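MMS19 nucleotide excision repair protein homolog (PDB 6TBL) is the C-terminal HEAT-repeat part of a protein that probably works in the cytosolic iron-sulfur protein assembly complex, supplying clusters to apoproteins of DNA metabolism. Local coordinates at residues P34-A39 against M73-R78; L45-L50 against S82-Y87; A68-M73 against K108-A113; V24-L29 against S62-I67; Q90-L95 against S112-W117. One frame throughout, in Å; residues are numbered along the deposited sequence.

Interaction 1 (P34-A39 against M73-R78); sequences PLLLEA and MHALTR. With K (potassium ion), chain G.
L36 and L37, consecutive residues near the end of helix 22-38, divide the work of meeting residues 75-78, at the C-terminal part of helix 63-76 and just beyond. Both send CG beside the backbone N, anti to the carbonyl carbon (chi1 -63° for L36, -60° for L37), and both keep the second torsion extended. Both meet A75, and then L36 goes on to L76 and L37 to R78. L36 is directed at A75: its CB lies 3.9 Å from A75 CB, while its CD2 runs on to L76 CD2 at 3.7 Å, the two branched ends meeting at a slant. L37 starts off to one side, but its CD2 branch comes in to A75 CB at 3.7 Å. The A75 methyl touches both leucines.

The same CD2 of L37 also lies 3.5 Å above the guanidinium plane of R78, over one face but offset toward the rim. R78 reaches that place with CG anti to its backbone N (chi1 -168°) and bends at the next two torsions, which lays its CD against L37 O. No hydrogen bond spans the contact.

Beside R78, T77 O binds the potassium ion at 2.8 Å, with L79 O and T81 OG1 as further ligands. In the solenoid, L36 continues into L50 and F54 of helix 47-57 and into M43 of helix 40-43, whereas the side chains of H74 and T77 pack on helix 104-118.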
# COMPACT_ATOMS: atom_id res chain seq x y z
N PRO A 34 -24.87 -27.80 9.04
CA PRO A 34 -25.50 -28.60 7.97
C PRO A 34 -26.64 -27.89 7.28
O PRO A 34 -26.84 -28.09 6.07
CB PRO A 34 -25.99 -29.86 8.71
CG PRO A 34 -25.19 -29.90 9.97
CD PRO A 34 -24.98 -28.47 10.35
N LEU A 35 -27.39 -27.05 8.00
CA LEU A 35 -28.46 -26.29 7.36
C LEU A 35 -27.89 -25.31 6.34
O LEU A 35 -28.49 -25.11 5.27
CB LEU A 35 -29.28 -25.55 8.42
CG LEU A 35 -29.96 -26.42 9.48
CD1 LEU A 35 -30.70 -25.55 10.49
CD2 LEU A 35 -30.89 -27.43 8.84
N LEU A 36 -26.75 -24.70 6.64
CA LEU A 36 -26.11 -23.81 5.68
C LEU A 36 -25.66 -24.56 4.44
O LEU A 36 -25.67 -24.01 3.33
CB LEU A 36 -24.93 -23.09 6.32
CG LEU A 36 -25.25 -22.16 7.49
CD1 LEU A 36 -23.98 -21.65 8.15
CD2 LEU A 36 -26.12 -21.01 7.03
N LEU A 37 -25.26 -25.83 4.60
CA LEU A 37 -24.73 -26.58 3.47
C LEU A 37 -25.82 -27.23 2.63
O LEU A 37 -25.69 -27.31 1.41
CB LEU A 37 -23.76 -27.65 3.97
CG LEU A 37 -22.54 -27.14 4.75
CD1 LEU A 37 -21.71 -28.31 5.26
CD2 LEU A 37 -21.71 -26.21 3.89
N GLU A 38 -26.91 -27.68 3.26
CA GLU A 38 -27.94 -28.44 2.57
C GLU A 38 -29.20 -27.65 2.26
O GLU A 38 -29.94 -28.04 1.35
CB GLU A 38 -28.32 -29.69 3.38
CG GLU A 38 -27.13 -30.52 3.82
CD GLU A 38 -26.32 -31.06 2.65
OE1 GLU A 38 -26.89 -31.20 1.54
OE2 GLU A 38 -25.13 -31.35 2.85
N ALA A 39 -29.48 -26.57 2.99
CA ALA A 39 -30.66 -25.74 2.76
C ALA A 39 -30.25 -24.28 2.59
O ALA A 39 -30.68 -23.41 3.35
CB ALA A 39 -31.67 -25.90 3.89
N MET A 73 -18.90 -19.80 9.42
CA MET A 73 -18.50 -18.73 8.50
C MET A 73 -18.03 -19.30 7.18
O MET A 73 -18.29 -18.73 6.11
CB MET A 73 -17.41 -17.87 9.14
CG MET A 73 -17.89 -17.00 10.27
SD MET A 73 -19.15 -15.84 9.72
CE MET A 73 -18.24 -14.94 8.47
N HIS A 74 -17.32 -20.43 7.23
CA HIS A 74 -16.96 -21.13 6.00
C HIS A 74 -18.19 -21.69 5.30
O HIS A 74 -18.34 -21.55 4.08
CB HIS A 74 -15.97 -22.25 6.32
CG HIS A 74 -15.47 -22.99 5.12
ND1 HIS A 74 -16.16 -24.03 4.54
CD2 HIS A 74 -14.33 -22.84 4.39
CE1 HIS A 74 -15.48 -24.49 3.51
NE2 HIS A 74 -14.37 -23.79 3.40
N ALA A 75 -19.10 -22.30 6.07
CA ALA A 75 -20.30 -22.88 5.49
C ALA A 75 -21.24 -21.83 4.92
O ALA A 75 -22.06 -22.15 4.05
CB ALA A 75 -21.04 -23.73 6.53
N LEU A 76 -21.15 -20.58 5.39
CA LEU A 76 -21.98 -19.52 4.84
C LEU A 76 -21.72 -19.30 3.35
O LEU A 76 -22.62 -18.89 2.62
CB LEU A 76 -21.74 -18.21 5.60
CG LEU A 76 -22.63 -17.93 6.81
CD1 LEU A 76 -22.25 -16.58 7.42
CD2 LEU A 76 -24.08 -17.93 6.40
N THR A 77 -20.50 -19.58 2.89
CA THR A 77 -20.16 -19.35 1.49
C THR A 77 -20.92 -20.27 0.54
O THR A 77 -20.80 -20.09 -0.68
CB THR A 77 -18.65 -19.52 1.28
OG1 THR A 77 -18.27 -20.87 1.56
CG2 THR A 77 -17.89 -18.58 2.22
N ARG A 78 -21.69 -21.23 1.04
CA ARG A 78 -22.53 -22.06 0.18
C ARG A 78 -23.83 -21.37 -0.21
O ARG A 78 -24.47 -21.79 -1.17
CB ARG A 78 -22.84 -23.39 0.87
CG ARG A 78 -23.46 -24.44 -0.04
CD ARG A 78 -23.01 -25.84 0.32
NE ARG A 78 -21.56 -25.98 0.21
CZ ARG A 78 -20.91 -27.12 0.37
NH1 ARG A 78 -21.58 -28.23 0.64
NH2 ARG A 78 -19.59 -27.16 0.26
K K G . -21.51 -19.33 -3.32

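Interaction 2 (L45-L50 against S82-Y87); sequences LHVDTL and SVLLPY
The Y87 ring on helix 81-94 receives V47 over a face and D48 at its edge, both from helix 47-57. This is a contact between neighbouring units of the HEAT-repeat stack: 45-50 belongs to HEAT 3, and Y87 to HEAT 4. The aromatic component is a CH-pi contact. V47 CG1 stands over one face of the ring, 4.0 Å from its centroid and 29° off the normal. CG1, anti to the backbone N (chi1 168°), makes this approach, and CG2 faces V83.

The aliphatic contacts are longer. V47 CG2 lies 4.2 Å from V83 CG2, and V47 CG1 also comes to 4.3 Å from L84 CD2; L79, in the preceding loop, touches both V47 and L84. One valine therefore faces an aromatic ring and two aliphatic residues, and it forms the buried side of the contact.

The polar component lies on the D48 side, which is more exposed. Here the side chains of D48 and Y87 cross at about a right angle, with carboxylate and ring planes 60° apart. Y87 OH donates to D48 OD1 at 2.8 Å. OD1 lies at the ring edge, near its plane, and accepts on its anti lone pair, turned away from OD2.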
# COMPACT_ATOMS: atom_id res chain seq x y z
N LEU A 45 -32.27 -15.99 3.96
CA LEU A 45 -33.10 -14.91 4.50
C LEU A 45 -32.48 -14.31 5.75
O LEU A 45 -32.66 -13.11 6.02
CB LEU A 45 -34.50 -15.42 4.79
CG LEU A 45 -35.35 -15.83 3.58
CD1 LEU A 45 -36.65 -16.45 4.04
CD2 LEU A 45 -35.61 -14.63 2.68
N HIS A 46 -31.76 -15.10 6.52
CA HIS A 46 -31.23 -14.68 7.81
C HIS A 46 -29.73 -14.42 7.76
O HIS A 46 -29.04 -14.58 8.76
CB HIS A 46 -31.57 -15.72 8.88
CG HIS A 46 -32.97 -16.23 8.80
ND1 HIS A 46 -33.37 -17.18 7.89
CD2 HIS A 46 -34.08 -15.90 9.51
CE1 HIS A 46 -34.66 -17.42 8.04
NE2 HIS A 46 -35.11 -16.66 9.02
N VAL A 47 -29.22 -14.00 6.59
CA VAL A 47 -27.78 -13.80 6.44
C VAL A 47 -27.27 -12.75 7.42
O VAL A 47 -26.21 -12.93 8.04
CB VAL A 47 -27.44 -13.42 4.99
CG1 VAL A 47 -26.01 -12.92 4.89
CG2 VAL A 47 -27.62 -14.62 4.08
N ASP A 48 -28.02 -11.66 7.59
CA ASP A 48 -27.52 -10.56 8.41
C ASP A 48 -27.31 -11.00 9.85
O ASP A 48 -26.28 -10.69 10.46
CB ASP A 48 -28.49 -9.38 8.35
CG ASP A 48 -27.87 -8.11 8.90
OD1 ASP A 48 -27.16 -7.41 8.13
OD2 ASP A 48 -28.08 -7.81 10.09
N THR A 49 -28.27 -11.74 10.42
CA THR A 49 -28.11 -12.22 11.79
C THR A 49 -27.15 -13.40 11.86
O THR A 49 -26.51 -13.61 12.90
CB THR A 49 -29.47 -12.57 12.39
OG1 THR A 49 -29.30 -12.99 13.75
CG2 THR A 49 -30.14 -13.68 11.60
N LEU A 50 -27.03 -14.18 10.79
CA LEU A 50 -26.05 -15.26 10.77
C LEU A 50 -24.63 -14.70 10.76
O LEU A 50 -23.79 -15.11 11.57
CB LEU A 50 -26.28 -16.18 9.56
CG LEU A 50 -27.50 -17.10 9.62
CD1 LEU A 50 -27.75 -17.75 8.26
CD2 LEU A 50 -27.35 -18.16 10.70
N SER A 82 -24.82 -13.87 -4.77
CA SER A 82 -25.38 -12.54 -4.94
C SER A 82 -25.84 -11.91 -3.63
O SER A 82 -25.91 -10.68 -3.54
CB SER A 82 -26.55 -12.58 -5.93
OG SER A 82 -27.58 -13.43 -5.46
N VAL A 83 -26.14 -12.72 -2.61
CA VAL A 83 -26.58 -12.18 -1.33
C VAL A 83 -25.46 -12.08 -0.31
O VAL A 83 -25.64 -11.45 0.74
CB VAL A 83 -27.74 -13.02 -0.74
CG1 VAL A 83 -28.76 -13.33 -1.81
CG2 VAL A 83 -27.21 -14.30 -0.10
N LEU A 84 -24.30 -12.68 -0.59
CA LEU A 84 -23.16 -12.60 0.31
C LEU A 84 -22.25 -11.42 0.01
O LEU A 84 -21.59 -10.92 0.92
CB LEU A 84 -22.34 -13.89 0.26
CG LEU A 84 -23.08 -15.20 0.51
CD1 LEU A 84 -22.10 -16.34 0.57
CD2 LEU A 84 -23.90 -15.12 1.79
N LEU A 85 -22.22 -10.97 -1.25
CA LEU A 85 -21.27 -9.93 -1.65
C LEU A 85 -21.39 -8.64 -0.85
O LEU A 85 -20.34 -8.05 -0.53
CB LEU A 85 -21.41 -9.67 -3.15
CG LEU A 85 -21.02 -10.85 -4.04
CD1 LEU A 85 -21.27 -10.53 -5.51
CD2 LEU A 85 -19.57 -11.25 -3.81
N PRO A 86 -22.58 -8.14 -0.48
CA PRO A 86 -22.63 -6.94 0.37
C PRO A 86 -22.03 -7.14 1.75
O PRO A 86 -21.83 -6.15 2.47
CB PRO A 86 -24.14 -6.63 0.47
CG PRO A 86 -24.82 -7.90 0.08
CD PRO A 86 -23.93 -8.52 -0.94
N TYR A 87 -21.73 -8.38 2.15
CA TYR A 87 -21.04 -8.65 3.40
C TYR A 87 -19.58 -9.02 3.22
O TYR A 87 -18.85 -9.09 4.21
CB TYR A 87 -21.76 -9.78 4.16
CG TYR A 87 -23.18 -9.46 4.53
CD1 TYR A 87 -23.49 -8.86 5.74
CD2 TYR A 87 -24.23 -9.75 3.66
CE1 TYR A 87 -24.80 -8.56 6.08
CE2 TYR A 87 -25.54 -9.45 3.99
CZ TYR A 87 -25.82 -8.86 5.20
OH TYR A 87 -27.12 -8.56 5.54

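Interaction 3 (A68-M73 against K108-A113); sequences AALQCM and KEAVSA
L70 meets E109 and A110 where helix 63-76 runs beside helix 104-118. The leucine makes two separate touches. Its CB lies 3.9 Å from E109 CB, and its CD1 reaches A110, touching the backbone N of that residue and, at 3.8 Å, its CB. One turn along, A113 fits its methyl against the backbone of the first helix, CB to L70 O, and against M73 CB at 4.1 Å. M73 begins toward A113 but then bends at chi2 and chi3, which carries its sulfur end away, so only the root of the side chain takes part.

At the margin, Q71 and E109 lie aslant, with amide and carboxylate planes 64° apart. The carboxylate oxygen OE1 of E109 rests on Q71 CG at 3.4 Å, with the amide NE2 of Q71 nearby but not hydrogen-bonded. The bend of E109 at chi2 (-65°) turns its carboxylate toward Q71.

Behind these side chains the segments 68-73 and 108-113 are almost parallel, their axes 13° apart. The small residues A110 and A113 are consistent with an axis separation of 8.5 Å at closest approach. The contact joins nearly parallel helices of HEAT 3 and HEAT 4. On its flanks A69, C72 and M73 pack onto helix 47-57, A68 and C72 onto L29 of helix 22-38, and A110 onto P98 and L99 of the loop that precedes helix 104-118.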
# COMPACT_ATOMS: atom_id res chain seq x y z
N ALA A 68 -16.12 -23.71 16.00
CA ALA A 68 -17.42 -23.97 15.40
C ALA A 68 -17.97 -22.73 14.70
O ALA A 68 -18.57 -22.83 13.62
CB ALA A 68 -18.40 -24.47 16.46
N ALA A 69 -17.76 -21.55 15.30
CA ALA A 69 -18.25 -20.32 14.69
C ALA A 69 -17.58 -20.07 13.34
O ALA A 69 -18.25 -19.69 12.37
CB ALA A 69 -18.01 -19.14 15.63
N LEU A 70 -16.27 -20.29 13.26
CA LEU A 70 -15.57 -20.08 11.99
C LEU A 70 -15.94 -21.13 10.96
O LEU A 70 -15.97 -20.84 9.76
CB LEU A 70 -14.06 -20.09 12.23
CG LEU A 70 -13.52 -18.94 13.09
CD1 LEU A 70 -12.04 -19.12 13.35
CD2 LEU A 70 -13.80 -17.60 12.43
N GLN A 71 -16.23 -22.36 11.39
CA GLN A 71 -16.69 -23.38 10.45
C GLN A 71 -18.04 -23.01 9.85
O GLN A 71 -18.32 -23.36 8.69
CB GLN A 71 -16.77 -24.74 11.13
CG GLN A 71 -15.42 -25.29 11.58
CD GLN A 71 -15.53 -26.63 12.27
OE1 GLN A 71 -16.62 -27.17 12.44
NE2 GLN A 71 -14.39 -27.18 12.68
N CYS A 72 -18.89 -22.32 10.61
CA CYS A 72 -20.13 -21.81 10.04
C CYS A 72 -19.87 -20.65 9.09
O CYS A 72 -20.56 -20.51 8.07
CB CYS A 72 -21.08 -21.39 11.16
SG CYS A 72 -21.91 -22.77 11.97
N MET A 73 -18.90 -19.80 9.42
CA MET A 73 -18.50 -18.73 8.50
C MET A 73 -18.03 -19.30 7.18
O MET A 73 -18.29 -18.73 6.11
CB MET A 73 -17.41 -17.87 9.14
CG MET A 73 -17.89 -17.00 10.27
SD MET A 73 -19.15 -15.84 9.72
CE MET A 73 -18.24 -14.94 8.47
N LYS A 108 -6.34 -22.08 11.91
CA LYS A 108 -6.55 -22.90 10.73
C LYS A 108 -7.96 -22.72 10.17
O LYS A 108 -8.14 -22.57 8.95
CB LYS A 108 -6.29 -24.37 11.06
CG LYS A 108 -6.73 -25.34 9.98
CD LYS A 108 -6.60 -26.79 10.43
CE LYS A 108 -7.27 -27.74 9.45
NZ LYS A 108 -7.14 -29.16 9.87
N GLU A 109 -8.97 -22.70 11.04
CA GLU A 109 -10.34 -22.48 10.59
C GLU A 109 -10.54 -21.06 10.07
O GLU A 109 -11.31 -20.85 9.13
CB GLU A 109 -11.32 -22.79 11.72
CG GLU A 109 -11.12 -24.15 12.36
CD GLU A 109 -11.41 -25.29 11.41
OE1 GLU A 109 -12.19 -25.10 10.46
OE2 GLU A 109 -10.84 -26.39 11.61
N ALA A 110 -9.87 -20.08 10.68
CA ALA A 110 -9.97 -18.71 10.20
C ALA A 110 -9.38 -18.57 8.80
O ALA A 110 -9.94 -17.89 7.94
CB ALA A 110 -9.28 -17.76 11.17
N VAL A 111 -8.23 -19.22 8.56
CA VAL A 111 -7.65 -19.23 7.21
C VAL A 111 -8.63 -19.86 6.22
O VAL A 111 -8.85 -19.33 5.13
CB VAL A 111 -6.30 -19.97 7.22
CG1 VAL A 111 -5.82 -20.21 5.80
CG2 VAL A 111 -5.28 -19.18 8.01
N SER A 112 -9.22 -20.99 6.60
CA SER A 112 -10.13 -21.68 5.70
C SER A 112 -11.38 -20.85 5.41
O SER A 112 -11.83 -20.77 4.26
CB SER A 112 -10.51 -23.04 6.30
OG SER A 112 -11.43 -23.73 5.47
N ALA A 113 -11.95 -20.22 6.44
CA ALA A 113 -13.16 -19.44 6.24
C ALA A 113 -12.88 -18.18 5.43
O ALA A 113 -13.60 -17.87 4.48
CB ALA A 113 -13.79 -19.08 7.59

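Interaction 4 (V24-L29 against S62-I67); sequences VQLSTL and SMAVRI
Across the HEAT 2 to HEAT 3 boundary of the solenoid, L26 of helix 22-38 lies obliquely against V65 of helix 63-76. The branch point of the leucine is what meets the valine: L26 CG is 3.6 Å from V65 CG2, the methyl lying anti to the valine's carbonyl carbon. Beyond that point L26 forks round A64, with CD1 reaching A64 CB at 3.9 Å and CD2 lying against A64 O.

The other methyl of V65, CG1, is anti to its backbone N (chi1 172°) and is turned toward Q25 and L29. Q25 is extended beyond CG and crosses V65 at a slant, its amide oxygen OE1 3.7 Å from V65 CG1. OE1 rests against the V65 methyls, while NE2 is hydrogen-bonded to C19 O, which helps to hold the amide in this direction. L29, a turn later, brings CD1 to V65 O at 4.1 Å, with V65 CG1 farther off, and then continues into F54 and L57 of helix 47-57. V65 is also covered there by L57.

The axes of segments 24-29 and 63-67 run in the same sense, crossing at 27° with a closest approach of 9.5 Å. The second helix starts within this contact: S62 is its N-cap, and S62 OG accepts from V65 N at 3.3 Å with an N-H...acceptor angle of 160°, alongside a weaker bond from A64 N.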
# COMPACT_ATOMS: atom_id res chain seq x y z
N VAL A 24 -24.76 -24.17 25.01
CA VAL A 24 -25.86 -23.86 24.10
C VAL A 24 -25.32 -23.36 22.77
O VAL A 24 -25.87 -23.67 21.70
CB VAL A 24 -26.81 -22.85 24.76
CG1 VAL A 24 -28.00 -22.56 23.85
CG2 VAL A 24 -27.28 -23.37 26.11
N GLN A 25 -24.23 -22.59 22.79
CA GLN A 25 -23.66 -22.07 21.55
C GLN A 25 -23.09 -23.19 20.69
O GLN A 25 -23.40 -23.29 19.50
CB GLN A 25 -22.60 -21.02 21.87
CG GLN A 25 -23.14 -19.81 22.61
CD GLN A 25 -22.05 -18.92 23.17
OE1 GLN A 25 -20.88 -19.30 23.20
NE2 GLN A 25 -22.43 -17.73 23.61
N LEU A 26 -22.27 -24.05 21.29
CA LEU A 26 -21.79 -25.23 20.57
C LEU A 26 -22.94 -26.09 20.08
O LEU A 26 -22.86 -26.68 19.00
CB LEU A 26 -20.86 -26.05 21.46
CG LEU A 26 -19.46 -25.47 21.64
CD1 LEU A 26 -18.67 -26.29 22.65
CD2 LEU A 26 -18.73 -25.41 20.31
N SER A 27 -24.03 -26.16 20.85
CA SER A 27 -25.16 -27.00 20.48
C SER A 27 -25.85 -26.47 19.22
O SER A 27 -26.07 -27.22 18.26
CB SER A 27 -26.15 -27.09 21.64
OG SER A 27 -27.27 -27.89 21.30
N THR A 28 -26.19 -25.18 19.21
CA THR A 28 -26.90 -24.63 18.06
C THR A 28 -25.99 -24.55 16.83
O THR A 28 -26.47 -24.71 15.70
CB THR A 28 -27.49 -23.26 18.39
OG1 THR A 28 -28.13 -22.72 17.23
CG2 THR A 28 -26.41 -22.31 18.87
N LEU A 29 -24.69 -24.31 17.03
CA LEU A 29 -23.78 -24.22 15.89
C LEU A 29 -23.65 -25.57 15.18
O LEU A 29 -23.50 -25.61 13.96
CB LEU A 29 -22.41 -23.73 16.36
CG LEU A 29 -22.28 -22.24 16.68
CD1 LEU A 29 -20.97 -21.96 17.40
CD2 LEU A 29 -22.39 -21.41 15.42
N SER A 62 -14.25 -19.63 24.73
CA SER A 62 -14.10 -21.05 24.46
C SER A 62 -13.41 -21.27 23.12
O SER A 62 -13.80 -20.69 22.10
CB SER A 62 -15.47 -21.73 24.47
OG SER A 62 -15.39 -23.06 23.99
N MET A 63 -12.38 -22.12 23.13
CA MET A 63 -11.71 -22.47 21.88
C MET A 63 -12.63 -23.26 20.96
O MET A 63 -12.60 -23.07 19.73
CB MET A 63 -10.44 -23.26 22.17
CG MET A 63 -9.53 -23.48 20.97
SD MET A 63 -8.35 -24.80 21.24
CE MET A 63 -7.98 -24.58 22.98
N ALA A 64 -13.46 -24.14 21.52
CA ALA A 64 -14.35 -24.95 20.70
C ALA A 64 -15.42 -24.10 20.04
O ALA A 64 -15.82 -24.37 18.90
CB ALA A 64 -14.98 -26.06 21.54
N VAL A 65 -15.91 -23.07 20.74
CA VAL A 65 -16.92 -22.19 20.16
C VAL A 65 -16.33 -21.39 19.00
O VAL A 65 -16.94 -21.28 17.94
CB VAL A 65 -17.51 -21.27 21.25
CG1 VAL A 65 -18.42 -20.22 20.62
CG2 VAL A 65 -18.28 -22.09 22.27
N ARG A 66 -15.13 -20.83 19.19
CA ARG A 66 -14.49 -20.08 18.12
C ARG A 66 -14.30 -20.95 16.88
O ARG A 66 -14.50 -20.49 15.75
CB ARG A 66 -13.15 -19.52 18.59
CG ARG A 66 -13.28 -18.35 19.56
CD ARG A 66 -11.92 -17.73 19.88
NE ARG A 66 -11.32 -18.28 21.09
CZ ARG A 66 -10.24 -19.05 21.12
NH1 ARG A 66 -9.62 -19.36 19.99
NH2 ARG A 66 -9.77 -19.50 22.27
N ILE A 67 -13.93 -22.22 17.08
CA ILE A 67 -13.75 -23.13 15.96
C ILE A 67 -15.08 -23.37 15.24
O ILE A 67 -15.18 -23.25 14.02
CB ILE A 67 -13.12 -24.45 16.44
CG1 ILE A 67 -11.67 -24.22 16.85
CG2 ILE A 67 -13.23 -25.52 15.36
CD1 ILE A 67 -11.00 -25.44 17.41

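Interaction 5 (Q90-L95 against S112-W117); sequences QVIRAL and SARGEW
W117 carries V91 on one face of its indole, and R114 takes a carbonyl of I92 at the edge of its guanidinium; both belong to the antiparallel helix pair of HEAT 4. V91 CG1 sits 3.5 Å from the centroid of the five-membered ring and 18° off its normal, a CH-pi contact over the centre of the face. V91 CG2 extends over the six-membered ring, 3.7 Å from W117 CZ3. The valine and the indole meet at about a right angle, and A113 O lies at the ring edge, in its plane. W117 NE1 is itself hydrogen-bonded to M73 O, which pins the rotation of the ring from the HEAT 3 side.

Around the rings, L95 packs on the backbone and aliphatic stem of R114: L95 CD1 is 3.6 Å from R114 CA, and L95 CB lies along R114 CD. The same CD1 reaches A113 CB at 4.1 Å. I92 CG1 fills against W117 CB. The axes of segments 90-94 and 112-117 pass 9.6 Å apart at closest approach, at an angle of 153°.

R114 reaches across with its chain extended from CG to NE and lies at about a right angle to I92. NH1 is bound to the backbone of another protein chain, while the other two nitrogens grip I92 O side-on. R114 NE donates at 2.8 Å in the carbonyl plane, on a lone pair, and NH2 at 3.1 Å from above that plane.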
# COMPACT_ATOMS: atom_id res chain seq x y z
N GLN A 90 -16.75 -6.59 4.89
CA GLN A 90 -16.66 -6.56 6.34
C GLN A 90 -16.26 -7.91 6.92
O GLN A 90 -15.62 -7.97 7.97
CB GLN A 90 -17.98 -6.09 6.96
CG GLN A 90 -19.08 -7.13 6.96
CD GLN A 90 -20.18 -6.81 7.95
OE1 GLN A 90 -21.29 -6.45 7.56
NE2 GLN A 90 -19.88 -6.94 9.24
N VAL A 91 -16.62 -9.00 6.24
CA VAL A 91 -16.26 -10.33 6.73
C VAL A 91 -14.75 -10.54 6.62
O VAL A 91 -14.11 -11.05 7.54
CB VAL A 91 -17.05 -11.41 5.97
CG1 VAL A 91 -16.44 -12.78 6.22
CG2 VAL A 91 -18.51 -11.41 6.40
N ILE A 92 -14.17 -10.14 5.49
CA ILE A 92 -12.73 -10.29 5.30
C ILE A 92 -11.97 -9.44 6.32
O ILE A 92 -10.94 -9.87 6.86
CB ILE A 92 -12.34 -9.94 3.85
CG1 ILE A 92 -12.91 -10.99 2.90
CG2 ILE A 92 -10.83 -9.85 3.70
CD1 ILE A 92 -12.43 -10.84 1.47
N ARG A 93 -12.48 -8.25 6.62
CA ARG A 93 -11.88 -7.44 7.68
C ARG A 93 -12.07 -8.10 9.04
O ARG A 93 -11.14 -8.15 9.85
CB ARG A 93 -12.48 -6.03 7.66
CG ARG A 93 -12.40 -5.35 6.30
CD ARG A 93 -13.26 -4.09 6.25
NE ARG A 93 -12.76 -3.05 7.13
CZ ARG A 93 -13.20 -1.80 7.13
NH1 ARG A 93 -12.69 -0.91 7.97
NH2 ARG A 93 -14.15 -1.43 6.28
N ALA A 94 -13.28 -8.61 9.31
CA ALA A 94 -13.55 -9.23 10.61
C ALA A 94 -12.75 -10.51 10.80
O ALA A 94 -12.22 -10.76 11.89
CB ALA A 94 -15.04 -9.50 10.76
N LEU A 95 -12.65 -11.34 9.76
CA LEU A 95 -11.92 -12.60 9.88
C LEU A 95 -10.41 -12.41 9.98
O LEU A 95 -9.70 -13.39 10.21
CB LEU A 95 -12.26 -13.52 8.70
CG LEU A 95 -13.69 -14.06 8.70
CD1 LEU A 95 -13.91 -15.03 7.55
CD2 LEU A 95 -14.01 -14.73 10.02
N SER A 112 -9.22 -20.99 6.60
CA SER A 112 -10.13 -21.68 5.70
C SER A 112 -11.38 -20.85 5.41
O SER A 112 -11.83 -20.77 4.26
CB SER A 112 -10.51 -23.04 6.30
OG SER A 112 -11.43 -23.73 5.47
N ALA A 113 -11.95 -20.22 6.44
CA ALA A 113 -13.16 -19.44 6.24
C ALA A 113 -12.88 -18.18 5.43
O ALA A 113 -13.60 -17.87 4.48
CB ALA A 113 -13.79 -19.08 7.59
N ARG A 114 -11.82 -17.45 5.79
CA ARG A 114 -11.51 -16.21 5.10
C ARG A 114 -11.12 -16.47 3.65
O ARG A 114 -11.45 -15.68 2.76
CB ARG A 114 -10.39 -15.47 5.83
CG ARG A 114 -10.15 -14.03 5.39
CD ARG A 114 -9.22 -13.35 6.39
NE ARG A 114 -9.14 -11.91 6.22
CZ ARG A 114 -8.06 -11.27 5.76
NH1 ARG A 114 -6.98 -11.95 5.42
NH2 ARG A 114 -8.08 -9.95 5.65
N GLY A 115 -10.42 -17.58 3.39
CA GLY A 115 -10.02 -17.90 2.03
C GLY A 115 -11.19 -18.11 1.09
O GLY A 115 -11.11 -17.76 -0.09
N GLU A 116 -12.29 -18.67 1.60
CA GLU A 116 -13.47 -18.87 0.77
C GLU A 116 -14.24 -17.57 0.57
O GLU A 116 -14.96 -17.44 -0.43
CB GLU A 116 -14.37 -19.93 1.39
CG GLU A 116 -13.80 -21.33 1.28
CD GLU A 116 -13.62 -21.77 -0.16
OE1 GLU A 116 -14.52 -21.51 -0.98
OE2 GLU A 116 -12.57 -22.37 -0.47
N TRP A 117 -14.12 -16.62 1.49
CA TRP A 117 -14.76 -15.32 1.30
C TRP A 117 -14.01 -14.44 0.33
O TRP A 117 -14.59 -13.48 -0.20
CB TRP A 117 -14.92 -14.61 2.65
CG TRP A 117 -16.10 -15.11 3.43
CD1 TRP A 117 -16.15 -16.23 4.21
CD2 TRP A 117 -17.40 -14.51 3.50
NE1 TRP A 117 -17.40 -16.36 4.77
CE2 TRP A 117 -18.19 -15.32 4.35
CE3 TRP A 117 -17.97 -13.37 2.94
CZ2 TRP A 117 -19.51 -15.02 4.64
CZ3 TRP A 117 -19.29 -13.07 3.23
CH2 TRP A 117 -20.05 -13.89 4.07

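In the fold
From the N terminus, helix 22-38 opens two loops: interaction 4 closes first, on the start of helix 63-76, and interaction 1 on its end, so their segments cross. Interaction 2, from 45-50, opens before interaction 4 closes, crosses interactions 4 and 1, and closes on helix 81-94. Interaction 3 opens once interaction 4 has closed, shares M73 with interaction 1, crosses interactions 1 and 2, and ends on helix 104-118. Interaction 5 opens last, as a short loop ending on helix 104-118 and sharing S112 and A113 with interaction 3. Together they tie HEAT 2 to HEAT 3 (interactions 1 and 4), HEAT 3 to HEAT 4 (interactions 2 and 3), and HEAT 4 within itself.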